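PDB 1CCZ: protein (CD58) from Homo sapiens, which binds the T-lymphocyte adhesion receptor CD2 as its cell-surface ligand, probably through the first of its two immunoglobulin-like domains. Local coordinates for residues P99-C105 with E163-C169; A108-V114 with K137-W143; L124-K128 with N145-P149; Y6-Y10 with V92-V96. All coordinates share one frame; numbering follows the deposited sequence.

Contact 1 of 4, residues P99-C105 with E163-C169; sequences PMIYWEC and EMEVVNC. With NAG (2-acetamido-2-deoxy-beta-D-glucopyranose), chain D.
The Cys105–Cys169 disulfide joins the ends of two segments that share no direct hydrogen bond, and it lies next to an indole. Cys169 SG approaches Trp103 obliquely, 3.8 Å from CD1. Val167 covers the ring face: its CG1 stands over the five-membered ring, 3.8 Å from the centroid and only 2° off the normal, a CH-pi contact. Trp103 CG lies between the backbone N and the carbonyl carbon (chi1 58°), and from there the indole spans the gap to the backbone of Val166 to Asn168.

Farther back along the strands, Ile101 CB packs on Glu165 CG at 3.8 Å, the two side chains passing one another head to tail, while Ile101 CD1 reaches Glu163 O. At the far end one water donates to both Pro99 O (2.6 Å) and Glu163 OE2 (2.7 Å), a polar bridge at the end of the row of packed side chains.

Strands 100-104 and 163-165 run roughly parallel, 26° apart with axes 7.2 Å from each other, but they belong to different sheets: 100-104 bonds to strand 109-113 and 159-165 to strand 150-156. Trp143 packs against Trp103, Val167 and Cys169.

Contact 2 of 4, residues A108-V114 with K137-W143; sequences ATLTCEV and KTMSYQW. With NAG (2-acetamido-2-deoxy-beta-D-glucopyranose), chain D.
Leu110 and Tyr141 face each other as a hydrogen-bonded pair and hold each other by both backbone bonds: Leu110 N to Tyr141 O (2.8 Å, almost straight at 177°) and Tyr141 N to Leu110 O. Cys112 and Met139 repeat this two residues along, and Val114 N to Lys137 O and Trp143 N to Ala108 O close the two ends. Thr109–Gln142, Thr111–Ser140 and Glu113–Thr138 are the non-hydrogen-bonded pairs between them.

Polar side chains line the face of Thr109, Thr111 and Glu113. Thr111 OG1 and Ser140 OG share a hydrogen bond of 2.8 Å; both oxygens stand anti to their own carbonyl carbons, which brings them together across the strands. One water joins Glu113 OE1, to which it donates, with Thr138 OG1, each at 2.7 Å. Thr109 OG1 has Asn107 OD1 as its main partner and receives only a weak bond, 3.4 Å, from O6 of the N-acetylglucosamine. Gln142 NE2 likewise turns to Asn107, bonding its backbone O.

Apolar packing centres on Trp143. Ala108 CB sits over its five-membered ring, 3.7 Å from the centroid and 20° off the normal, while Leu110 CB touches CE3 at 3.7 Å.

Ala108 and Thr109, both opposite Glu104, form a G1 beta bulge. On the face of Leu110, Met139 and Tyr141, Cys112 is disulfide-bonded to Cys152 of the other sheet, and this cross-sheet bridge beneath an antiparallel pair is the signature of an immunoglobulin sandwich, here of the C2 set.

Contact 3 of 4, residues L124-K128 with N145-P149; sequences LYQGK and NLRAP
Gln126 sends its amide into the loop 145-149 and spends both N-H groups there. NE2 donates to Asn145 O at 2.8 Å and to Ala148 O at 3.1 Å, the latter almost straight (174°). Both acceptors lie close to the amide plane, which fixes the rotation of the group, although NE2 itself stands above the carbonyl plane of Asn145. An extended chain, with CG anti to the backbone N (chi1 172°), gives it the length.

The other end of the amide is met by water: Gln126 OE1 accepts from two, at 2.6 and 2.7 Å, and the second of these accepts in turn from Asn145 ND2 at 3.0 Å. The Asn145 amide, nearly parallel to that of Gln126, turns its OD1 back to take the N-H of Arg147 (2.9 Å), an Asx turn that shapes the loop. A further water links Gly127 N to Pro149 O, beside the methyl of Ala148, which packs on Gly127 N at 3.6 Å.

The contact lies at the surface, where strand 121-126 ends and the loop from strand 138-142 enters strand 150-156. Gln126 also touches Phe150, and Leu146 and Pro149 pack on Val167 and Val166.

Contact 4 of 4, residues Y6-Y10 with V92-V96; sequences YGVVY and VLEMV
Gly7 and Val8 pair in parallel with Val92 and Leu93, Val9 adds one more N-H, and the tight part of the contact is gathered round the Leu93 backbone. Leu93 N donates to Gly7 O at 2.8 Å, very nearly straight (177°), and Leu93 O accepts from Val9 N at 3.1 Å, the donor standing above the carbonyl plane. Two valines close over the same oxygen: Val9 CG2 comes within 3.3 Å of Leu93 O and Val8 CG1 within 3.5 Å. With Val9 CG1 anti to the backbone N (chi1 -161°), CG2 falls anti to the carbonyl carbon and meets Val92 CG1 at 3.9 Å.

The solvent side makes fewer contacts: the exposed Met95 touches Val8 through CG alone, 3.8 Å from Val8 CG1, the side chains crossing at about a right angle. Tyr6 and Leu93 lie side by side, Leu93 CD1 at the edge of the ring and 4.1 Å from CD1 of Tyr6. Glu94 offers Val9 little more than its CA and CB.

Two backbone bonds and apolar side-chain contacts hold the segments together, with no salt bridge or side-chain hydrogen bond between them. The Glu94 carboxylate turns instead to Gly117 N, and Glu94 N is bonded to Thr118 OG1, consistent with polar groups helping to join 92-96 to the second domain.

Contact 4 comes first along the chain and closes the sheet edge where strands 2-8 and 86-93 pair in the first domain, near the middle of the molecule. The other three lie in the second immunoglobulin domain, their centres 25 to 31 Å from that of contact 4. Contacts 2 and 3 fall inside the loop closed by contact 1, and their segments alternate. Contacts 1 and 2 meet in one sheet, strand 100-104 beside strand 109-113, with centres 9 Å apart. Leu124 of contact 3 packs against Met139 and Tyr141 of contact 2. Together these three tie the two sheets of the second domain, while contact 4 sits where the first domain passes into it, 92-96 leading almost directly into 99-105.

Contact 1 of 4, residues P99-C105 with E163-C169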
# COMPACT_ATOMS: atom_id res chain seq x y z
N PRO A 99 15.69 -5.75 -3.45
CA PRO A 99 16.15 -5.70 -4.83
C PRO A 99 17.46 -6.46 -5.07
O PRO A 99 18.26 -6.66 -4.14
CB PRO A 99 16.33 -4.21 -5.13
CG PRO A 99 15.79 -3.48 -3.96
CD PRO A 99 15.68 -4.42 -2.81
N MET A 100 17.64 -6.90 -6.31
CA MET A 100 18.85 -7.60 -6.74
C MET A 100 19.54 -6.69 -7.76
O MET A 100 18.89 -6.12 -8.65
CB MET A 100 18.53 -8.92 -7.43
CG MET A 100 18.48 -10.12 -6.51
SD MET A 100 18.39 -11.70 -7.42
CE MET A 100 19.26 -11.24 -9.04
N ILE A 101 20.85 -6.54 -7.63
CA ILE A 101 21.63 -5.75 -8.55
C ILE A 101 22.63 -6.64 -9.29
O ILE A 101 23.32 -7.46 -8.68
CB ILE A 101 22.41 -4.65 -7.81
CG1 ILE A 101 21.45 -3.65 -7.17
CG2 ILE A 101 23.37 -3.96 -8.78
CD1 ILE A 101 22.15 -2.63 -6.30
N TYR A 102 22.71 -6.51 -10.61
CA TYR A 102 23.70 -7.25 -11.38
C TYR A 102 24.15 -6.38 -12.56
O TYR A 102 23.56 -5.33 -12.82
CB TYR A 102 23.15 -8.61 -11.82
CG TYR A 102 21.93 -8.54 -12.66
CD1 TYR A 102 20.66 -8.54 -12.08
CD2 TYR A 102 22.03 -8.57 -14.04
CE1 TYR A 102 19.50 -8.56 -12.88
CE2 TYR A 102 20.90 -8.59 -14.85
CZ TYR A 102 19.64 -8.60 -14.27
OH TYR A 102 18.54 -8.67 -15.10
N TRP A 103 25.20 -6.78 -13.26
CA TRP A 103 25.69 -5.95 -14.35
C TRP A 103 26.39 -6.71 -15.45
O TRP A 103 26.70 -7.89 -15.30
CB TRP A 103 26.68 -4.92 -13.80
CG TRP A 103 27.85 -5.58 -13.11
CD1 TRP A 103 28.98 -6.07 -13.69
CD2 TRP A 103 27.97 -5.85 -11.70
NE1 TRP A 103 29.80 -6.64 -12.74
CE2 TRP A 103 29.20 -6.52 -11.51
CE3 TRP A 103 27.16 -5.59 -10.59
CZ2 TRP A 103 29.64 -6.94 -10.24
CZ3 TRP A 103 27.60 -6.01 -9.33
CH2 TRP A 103 28.83 -6.68 -9.17
N GLU A 104 26.63 -6.00 -16.54
CA GLU A 104 27.33 -6.53 -17.71
C GLU A 104 28.51 -5.56 -17.94
O GLU A 104 28.30 -4.41 -18.30
CB GLU A 104 26.40 -6.52 -18.92
CG GLU A 104 27.08 -6.88 -20.20
CD GLU A 104 27.87 -8.16 -20.07
OE1 GLU A 104 27.27 -9.19 -19.70
OE2 GLU A 104 29.09 -8.12 -20.32
N CYS A 105 29.73 -6.02 -17.71
CA CYS A 105 30.89 -5.14 -17.84
C CYS A 105 31.14 -4.62 -19.24
O CYS A 105 31.47 -3.45 -19.42
CB CYS A 105 32.16 -5.85 -17.36
SG CYS A 105 32.26 -6.12 -15.56
N GLU A 163 19.25 -2.41 -1.81
CA GLU A 163 20.43 -3.24 -1.90
C GLU A 163 21.51 -2.28 -2.36
O GLU A 163 21.24 -1.33 -3.08
CB GLU A 163 20.23 -4.34 -2.95
CG GLU A 163 21.45 -5.21 -3.17
CD GLU A 163 21.91 -5.89 -1.89
OE1 GLU A 163 22.53 -5.22 -1.02
OE2 GLU A 163 21.64 -7.10 -1.74
N MET A 164 22.73 -2.51 -1.92
CA MET A 164 23.83 -1.67 -2.33
C MET A 164 24.93 -2.60 -2.84
O MET A 164 25.22 -3.62 -2.21
CB MET A 164 24.31 -0.85 -1.14
CG MET A 164 25.36 0.15 -1.54
SD MET A 164 25.64 1.35 -0.26
CE MET A 164 24.52 2.70 -0.79
N GLU A 165 25.52 -2.29 -3.99
CA GLU A 165 26.57 -3.14 -4.54
C GLU A 165 27.68 -2.35 -5.21
O GLU A 165 27.43 -1.32 -5.81
CB GLU A 165 26.00 -4.13 -5.56
CG GLU A 165 24.97 -5.11 -5.03
CD GLU A 165 25.50 -6.05 -3.96
OE1 GLU A 165 26.74 -6.22 -3.83
OE2 GLU A 165 24.67 -6.63 -3.24
N VAL A 166 28.91 -2.85 -5.10
CA VAL A 166 30.06 -2.23 -5.76
C VAL A 166 30.23 -3.02 -7.07
O VAL A 166 30.27 -4.25 -7.05
CB VAL A 166 31.38 -2.36 -4.90
CG1 VAL A 166 32.57 -1.78 -5.66
CG2 VAL A 166 31.23 -1.65 -3.60
N VAL A 167 30.29 -2.32 -8.20
CA VAL A 167 30.48 -2.99 -9.50
C VAL A 167 31.96 -3.39 -9.65
O VAL A 167 32.86 -2.57 -9.46
CB VAL A 167 30.07 -2.07 -10.68
CG1 VAL A 167 30.42 -2.72 -12.00
CG2 VAL A 167 28.58 -1.79 -10.61
N ASN A 168 32.20 -4.65 -10.00
CA ASN A 168 33.56 -5.18 -10.16
C ASN A 168 33.85 -5.46 -11.63
O ASN A 168 33.51 -6.54 -12.14
CB ASN A 168 33.69 -6.47 -9.31
CG ASN A 168 34.96 -7.26 -9.61
OD1 ASN A 168 36.04 -6.69 -9.73
ND2 ASN A 168 34.83 -8.58 -9.70
N CYS A 169 34.47 -4.49 -12.30
CA CYS A 169 34.81 -4.60 -13.72
C CYS A 169 36.26 -4.18 -13.99
O CYS A 169 36.81 -3.28 -13.33
CB CYS A 169 33.89 -3.72 -14.57
SG CYS A 169 32.16 -4.28 -14.72
C1 NAG D . 24.53 -5.22 -22.95
C2 NAG D . 23.85 -6.25 -22.03
C3 NAG D . 22.38 -6.36 -22.43
C4 NAG D . 21.71 -4.98 -22.41
C5 NAG D . 22.52 -3.95 -23.22
C6 NAG D . 21.99 -2.55 -23.02
C7 NAG D . 24.94 -8.17 -23.11
C8 NAG D . 25.56 -9.55 -22.93
N2 NAG D . 24.48 -7.57 -22.01
O3 NAG D . 21.71 -7.23 -21.51
O4 NAG D . 20.40 -5.07 -22.97
O5 NAG D . 23.90 -3.95 -22.78
O6 NAG D . 22.93 -1.58 -23.46
O7 NAG D . 24.89 -7.67 -24.24
O HOH W 1 19.91 -8.46 -3.25

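Contact 2 of 4, residues A108-V114 with K137-W143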
# COMPACT_ATOMS: atom_id res chain seq x y z
N ALA A 108 28.92 -1.83 -19.97
CA ALA A 108 28.74 -1.01 -18.78
C ALA A 108 27.28 -0.77 -18.41
O ALA A 108 26.87 0.36 -18.13
CB ALA A 108 29.45 0.32 -18.94
N THR A 109 26.50 -1.84 -18.41
CA THR A 109 25.09 -1.75 -18.06
C THR A 109 24.80 -2.43 -16.73
O THR A 109 25.12 -3.60 -16.55
CB THR A 109 24.21 -2.42 -19.11
OG1 THR A 109 24.43 -1.80 -20.38
CG2 THR A 109 22.73 -2.28 -18.72
N LEU A 110 24.20 -1.68 -15.83
CA LEU A 110 23.83 -2.15 -14.50
C LEU A 110 22.31 -2.35 -14.49
O LEU A 110 21.58 -1.51 -14.99
CB LEU A 110 24.24 -1.08 -13.49
CG LEU A 110 23.80 -0.90 -12.04
CD1 LEU A 110 22.35 -1.28 -11.82
CD2 LEU A 110 24.72 -1.71 -11.17
N THR A 111 21.84 -3.47 -13.94
CA THR A 111 20.41 -3.72 -13.86
C THR A 111 20.00 -3.97 -12.43
O THR A 111 20.72 -4.63 -11.67
CB THR A 111 19.96 -4.93 -14.66
OG1 THR A 111 20.25 -4.71 -16.04
CG2 THR A 111 18.46 -5.17 -14.48
N CYS A 112 18.84 -3.44 -12.05
CA CYS A 112 18.29 -3.64 -10.73
C CYS A 112 16.90 -4.26 -10.94
O CYS A 112 16.21 -3.91 -11.89
CB CYS A 112 18.14 -2.32 -9.98
SG CYS A 112 17.31 -2.60 -8.39
N GLU A 113 16.50 -5.20 -10.09
CA GLU A 113 15.19 -5.80 -10.22
C GLU A 113 14.67 -6.20 -8.86
O GLU A 113 15.42 -6.25 -7.89
CB GLU A 113 15.27 -7.02 -11.13
CG GLU A 113 16.05 -8.16 -10.53
CD GLU A 113 15.70 -9.48 -11.19
OE1 GLU A 113 15.77 -9.56 -12.43
OE2 GLU A 113 15.34 -10.44 -10.47
N VAL A 114 13.37 -6.44 -8.76
CA VAL A 114 12.79 -6.82 -7.48
C VAL A 114 11.66 -7.76 -7.86
O VAL A 114 10.95 -7.51 -8.84
CB VAL A 114 12.30 -5.56 -6.67
CG1 VAL A 114 11.15 -4.86 -7.38
CG2 VAL A 114 11.90 -5.97 -5.25
N LYS A 137 9.54 -3.41 -12.40
CA LYS A 137 10.26 -4.30 -11.49
C LYS A 137 11.66 -4.65 -11.98
O LYS A 137 12.37 -5.48 -11.39
CB LYS A 137 9.42 -5.54 -11.20
CG LYS A 137 8.39 -5.24 -10.13
CD LYS A 137 7.75 -6.50 -9.66
CE LYS A 137 6.72 -6.22 -8.63
NZ LYS A 137 6.12 -7.51 -8.25
N THR A 138 12.06 -4.02 -13.08
CA THR A 138 13.41 -4.17 -13.58
C THR A 138 13.76 -2.79 -14.16
O THR A 138 12.89 -2.09 -14.70
CB THR A 138 13.55 -5.30 -14.60
OG1 THR A 138 14.94 -5.48 -14.88
CG2 THR A 138 12.80 -5.01 -15.88
N MET A 139 15.02 -2.39 -14.00
CA MET A 139 15.49 -1.09 -14.47
C MET A 139 16.96 -1.21 -14.78
O MET A 139 17.70 -1.73 -13.97
CB MET A 139 15.31 -0.06 -13.36
CG MET A 139 15.88 1.33 -13.68
SD MET A 139 15.39 2.55 -12.41
CE MET A 139 16.37 1.98 -11.05
N SER A 140 17.38 -0.74 -15.94
CA SER A 140 18.79 -0.81 -16.30
C SER A 140 19.38 0.57 -16.44
O SER A 140 18.66 1.55 -16.62
CB SER A 140 18.94 -1.58 -17.60
OG SER A 140 18.58 -2.94 -17.38
N TYR A 141 20.70 0.66 -16.34
CA TYR A 141 21.36 1.95 -16.42
C TYR A 141 22.77 1.78 -16.94
O TYR A 141 23.51 0.91 -16.46
CB TYR A 141 21.36 2.61 -15.03
CG TYR A 141 22.28 3.80 -14.90
CD1 TYR A 141 21.83 5.10 -15.19
CD2 TYR A 141 23.60 3.64 -14.48
CE1 TYR A 141 22.68 6.20 -15.06
CE2 TYR A 141 24.45 4.72 -14.35
CZ TYR A 141 23.99 6.00 -14.64
OH TYR A 141 24.86 7.06 -14.47
N GLN A 142 23.14 2.59 -17.92
CA GLN A 142 24.49 2.53 -18.49
C GLN A 142 25.33 3.50 -17.66
O GLN A 142 25.08 4.71 -17.66
CB GLN A 142 24.44 2.96 -19.96
CG GLN A 142 24.47 1.79 -20.93
CD GLN A 142 25.47 2.03 -22.05
OE1 GLN A 142 25.53 3.13 -22.62
NE2 GLN A 142 26.27 1.02 -22.37
N TRP A 143 26.32 2.98 -16.94
CA TRP A 143 27.10 3.87 -16.09
C TRP A 143 28.18 4.67 -16.81
O TRP A 143 28.70 4.27 -17.85
CB TRP A 143 27.68 3.11 -14.88
CG TRP A 143 28.76 2.10 -15.19
CD1 TRP A 143 30.08 2.37 -15.48
CD2 TRP A 143 28.63 0.67 -15.21
NE1 TRP A 143 30.77 1.20 -15.68
CE2 TRP A 143 29.92 0.14 -15.53
CE3 TRP A 143 27.56 -0.21 -15.00
CZ2 TRP A 143 30.16 -1.24 -15.63
CZ3 TRP A 143 27.80 -1.58 -15.10
CH2 TRP A 143 29.09 -2.08 -15.42
C1 NAG D . 24.53 -5.22 -22.95
C2 NAG D . 23.85 -6.25 -22.03
C3 NAG D . 22.38 -6.36 -22.43
C4 NAG D . 21.71 -4.98 -22.41
C5 NAG D . 22.52 -3.95 -23.22
C6 NAG D . 21.99 -2.55 -23.02
C7 NAG D . 24.94 -8.17 -23.11
C8 NAG D . 25.56 -9.55 -22.93
N2 NAG D . 24.48 -7.57 -22.01
O3 NAG D . 21.71 -7.23 -21.51
O4 NAG D . 20.40 -5.07 -22.97
O5 NAG D . 23.90 -3.95 -22.78
O6 NAG D . 22.93 -1.58 -23.46
O7 NAG D . 24.89 -7.67 -24.24
O HOH W 2 16.00 -7.89 -14.53

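Contact 3 of 4, residues L124-K128 with N145-P149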
# COMPACT_ATOMS: atom_id res chain seq x y z
N LEU A 124 17.40 4.33 -8.39
CA LEU A 124 18.83 4.06 -8.40
C LEU A 124 19.66 5.25 -7.96
O LEU A 124 19.40 6.40 -8.35
CB LEU A 124 19.26 3.62 -9.79
CG LEU A 124 20.70 3.13 -9.96
CD1 LEU A 124 20.91 1.82 -9.22
CD2 LEU A 124 20.99 2.95 -11.44
N TYR A 125 20.67 4.98 -7.14
CA TYR A 125 21.59 6.00 -6.63
C TYR A 125 23.05 5.56 -6.78
O TYR A 125 23.35 4.37 -6.75
CB TYR A 125 21.33 6.26 -5.15
CG TYR A 125 19.89 6.54 -4.81
CD1 TYR A 125 18.97 5.50 -4.69
CD2 TYR A 125 19.46 7.85 -4.59
CE1 TYR A 125 17.64 5.76 -4.33
CE2 TYR A 125 18.13 8.12 -4.24
CZ TYR A 125 17.23 7.07 -4.11
OH TYR A 125 15.94 7.33 -3.73
N GLN A 126 23.94 6.51 -6.99
CA GLN A 126 25.37 6.20 -7.06
C GLN A 126 25.96 7.32 -6.25
O GLN A 126 25.87 8.49 -6.63
CB GLN A 126 25.93 6.23 -8.48
CG GLN A 126 27.44 6.09 -8.45
CD GLN A 126 28.01 5.77 -9.80
OE1 GLN A 126 27.59 6.34 -10.80
NE2 GLN A 126 28.96 4.84 -9.85
N GLY A 127 26.55 6.98 -5.12
CA GLY A 127 27.07 8.01 -4.25
C GLY A 127 25.83 8.66 -3.66
O GLY A 127 24.87 7.98 -3.30
N LYS A 128 25.84 9.98 -3.58
CA LYS A 128 24.71 10.71 -3.02
C LYS A 128 23.82 11.26 -4.15
O LYS A 128 23.09 12.25 -3.97
CB LYS A 128 25.24 11.86 -2.12
CG LYS A 128 25.70 13.14 -2.86
CD LYS A 128 26.53 14.09 -1.96
CE LYS A 128 25.73 15.29 -1.46
NZ LYS A 128 25.84 16.48 -2.36
N ASN A 145 30.60 6.22 -14.66
CA ASN A 145 31.73 6.07 -13.75
C ASN A 145 31.43 5.08 -12.63
O ASN A 145 30.26 4.74 -12.38
CB ASN A 145 32.09 7.41 -13.14
CG ASN A 145 31.17 7.80 -12.03
OD1 ASN A 145 31.39 7.45 -10.88
ND2 ASN A 145 30.11 8.53 -12.37
N LEU A 146 32.48 4.62 -11.95
CA LEU A 146 32.35 3.68 -10.85
C LEU A 146 33.05 4.20 -9.61
O LEU A 146 33.66 3.45 -8.86
CB LEU A 146 32.91 2.32 -11.26
CG LEU A 146 32.12 1.66 -12.41
CD1 LEU A 146 32.77 0.36 -12.79
CD2 LEU A 146 30.68 1.43 -12.00
N ARG A 147 32.95 5.50 -9.38
CA ARG A 147 33.58 6.12 -8.23
C ARG A 147 32.87 5.81 -6.91
O ARG A 147 33.42 6.03 -5.83
CB ARG A 147 33.66 7.63 -8.42
CG ARG A 147 34.60 8.08 -9.53
CD ARG A 147 34.82 9.59 -9.45
NE ARG A 147 33.62 10.34 -9.80
CZ ARG A 147 33.22 10.60 -11.05
NH1 ARG A 147 33.94 10.16 -12.09
NH2 ARG A 147 32.11 11.29 -11.26
N ALA A 148 31.63 5.33 -6.98
CA ALA A 148 30.89 5.00 -5.78
C ALA A 148 30.01 3.78 -6.05
O ALA A 148 29.72 3.47 -7.20
CB ALA A 148 30.03 6.16 -5.34
N PRO A 149 29.63 3.05 -5.01
CA PRO A 149 28.77 1.89 -5.24
C PRO A 149 27.37 2.35 -5.66
O PRO A 149 27.04 3.52 -5.55
CB PRO A 149 28.74 1.17 -3.89
CG PRO A 149 29.15 2.19 -2.89
CD PRO A 149 29.99 3.21 -3.59
O HOH W 3 27.49 6.42 -13.40
O HOH W 4 27.52 9.04 -10.97
O HOH W 5 26.44 4.80 -3.16

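Contact 4 of 4, residues Y6-Y10 with V92-V96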
# COMPACT_ATOMS: atom_id res chain seq x y z
N TYR A 6 -3.93 2.91 2.23
CA TYR A 6 -3.05 1.88 1.71
C TYR A 6 -2.80 0.79 2.74
O TYR A 6 -2.23 1.05 3.79
CB TYR A 6 -1.73 2.53 1.27
CG TYR A 6 -1.96 3.61 0.25
CD1 TYR A 6 -2.21 3.29 -1.09
CD2 TYR A 6 -2.03 4.96 0.62
CE1 TYR A 6 -2.53 4.26 -2.02
CE2 TYR A 6 -2.35 5.95 -0.31
CZ TYR A 6 -2.61 5.59 -1.63
OH TYR A 6 -2.98 6.55 -2.56
N GLY A 7 -3.25 -0.42 2.44
CA GLY A 7 -3.06 -1.51 3.37
C GLY A 7 -2.19 -2.59 2.79
O GLY A 7 -1.93 -2.62 1.59
N VAL A 8 -1.73 -3.50 3.65
CA VAL A 8 -0.88 -4.59 3.22
C VAL A 8 -1.62 -5.91 3.30
O VAL A 8 -2.40 -6.13 4.22
CB VAL A 8 0.35 -4.71 4.11
CG1 VAL A 8 1.33 -5.70 3.50
CG2 VAL A 8 0.99 -3.38 4.25
N VAL A 9 -1.36 -6.77 2.32
CA VAL A 9 -1.99 -8.08 2.28
C VAL A 9 -1.74 -8.71 3.64
O VAL A 9 -0.65 -8.57 4.20
CB VAL A 9 -1.38 -8.96 1.17
CG1 VAL A 9 -2.31 -10.10 0.84
CG2 VAL A 9 -1.16 -8.16 -0.05
N TYR A 10 -2.77 -9.37 4.17
CA TYR A 10 -2.74 -10.03 5.48
C TYR A 10 -2.68 -9.07 6.67
O TYR A 10 -2.78 -9.50 7.81
CB TYR A 10 -1.58 -11.04 5.57
CG TYR A 10 -1.53 -11.99 4.40
CD1 TYR A 10 -2.71 -12.47 3.81
CD2 TYR A 10 -0.32 -12.35 3.82
CE1 TYR A 10 -2.68 -13.27 2.66
CE2 TYR A 10 -0.27 -13.15 2.68
CZ TYR A 10 -1.45 -13.60 2.10
OH TYR A 10 -1.40 -14.33 0.92
N VAL A 92 -4.88 -2.46 -1.59
CA VAL A 92 -4.21 -3.52 -0.84
C VAL A 92 -2.94 -3.90 -1.59
O VAL A 92 -2.98 -4.43 -2.71
CB VAL A 92 -5.11 -4.75 -0.69
CG1 VAL A 92 -4.35 -5.86 0.01
CG2 VAL A 92 -6.39 -4.37 0.08
N LEU A 93 -1.80 -3.63 -0.97
CA LEU A 93 -0.53 -3.88 -1.60
C LEU A 93 0.29 -4.97 -0.97
O LEU A 93 0.26 -5.20 0.24
CB LEU A 93 0.31 -2.59 -1.61
CG LEU A 93 -0.19 -1.43 -2.48
CD1 LEU A 93 -1.17 -0.62 -1.70
CD2 LEU A 93 0.96 -0.56 -2.87
N GLU A 94 1.04 -5.65 -1.81
CA GLU A 94 1.94 -6.66 -1.34
C GLU A 94 3.28 -5.89 -1.13
O GLU A 94 3.62 -4.97 -1.88
CB GLU A 94 1.99 -7.74 -2.41
CG GLU A 94 3.30 -8.38 -2.69
CD GLU A 94 3.20 -9.27 -3.91
OE1 GLU A 94 2.05 -9.72 -4.18
OE2 GLU A 94 4.22 -9.51 -4.60
N MET A 95 4.00 -6.21 -0.06
CA MET A 95 5.26 -5.54 0.23
C MET A 95 6.34 -5.95 -0.76
O MET A 95 6.31 -7.06 -1.30
CB MET A 95 5.71 -5.88 1.64
CG MET A 95 4.98 -5.07 2.70
SD MET A 95 5.45 -5.60 4.34
CE MET A 95 5.37 -7.43 4.11
N VAL A 96 7.30 -5.05 -1.01
CA VAL A 96 8.40 -5.33 -1.94
C VAL A 96 9.40 -6.28 -1.29
O VAL A 96 9.48 -6.35 -0.05
CB VAL A 96 9.19 -4.03 -2.34
CG1 VAL A 96 8.28 -3.04 -3.03
CG2 VAL A 96 9.82 -3.38 -1.11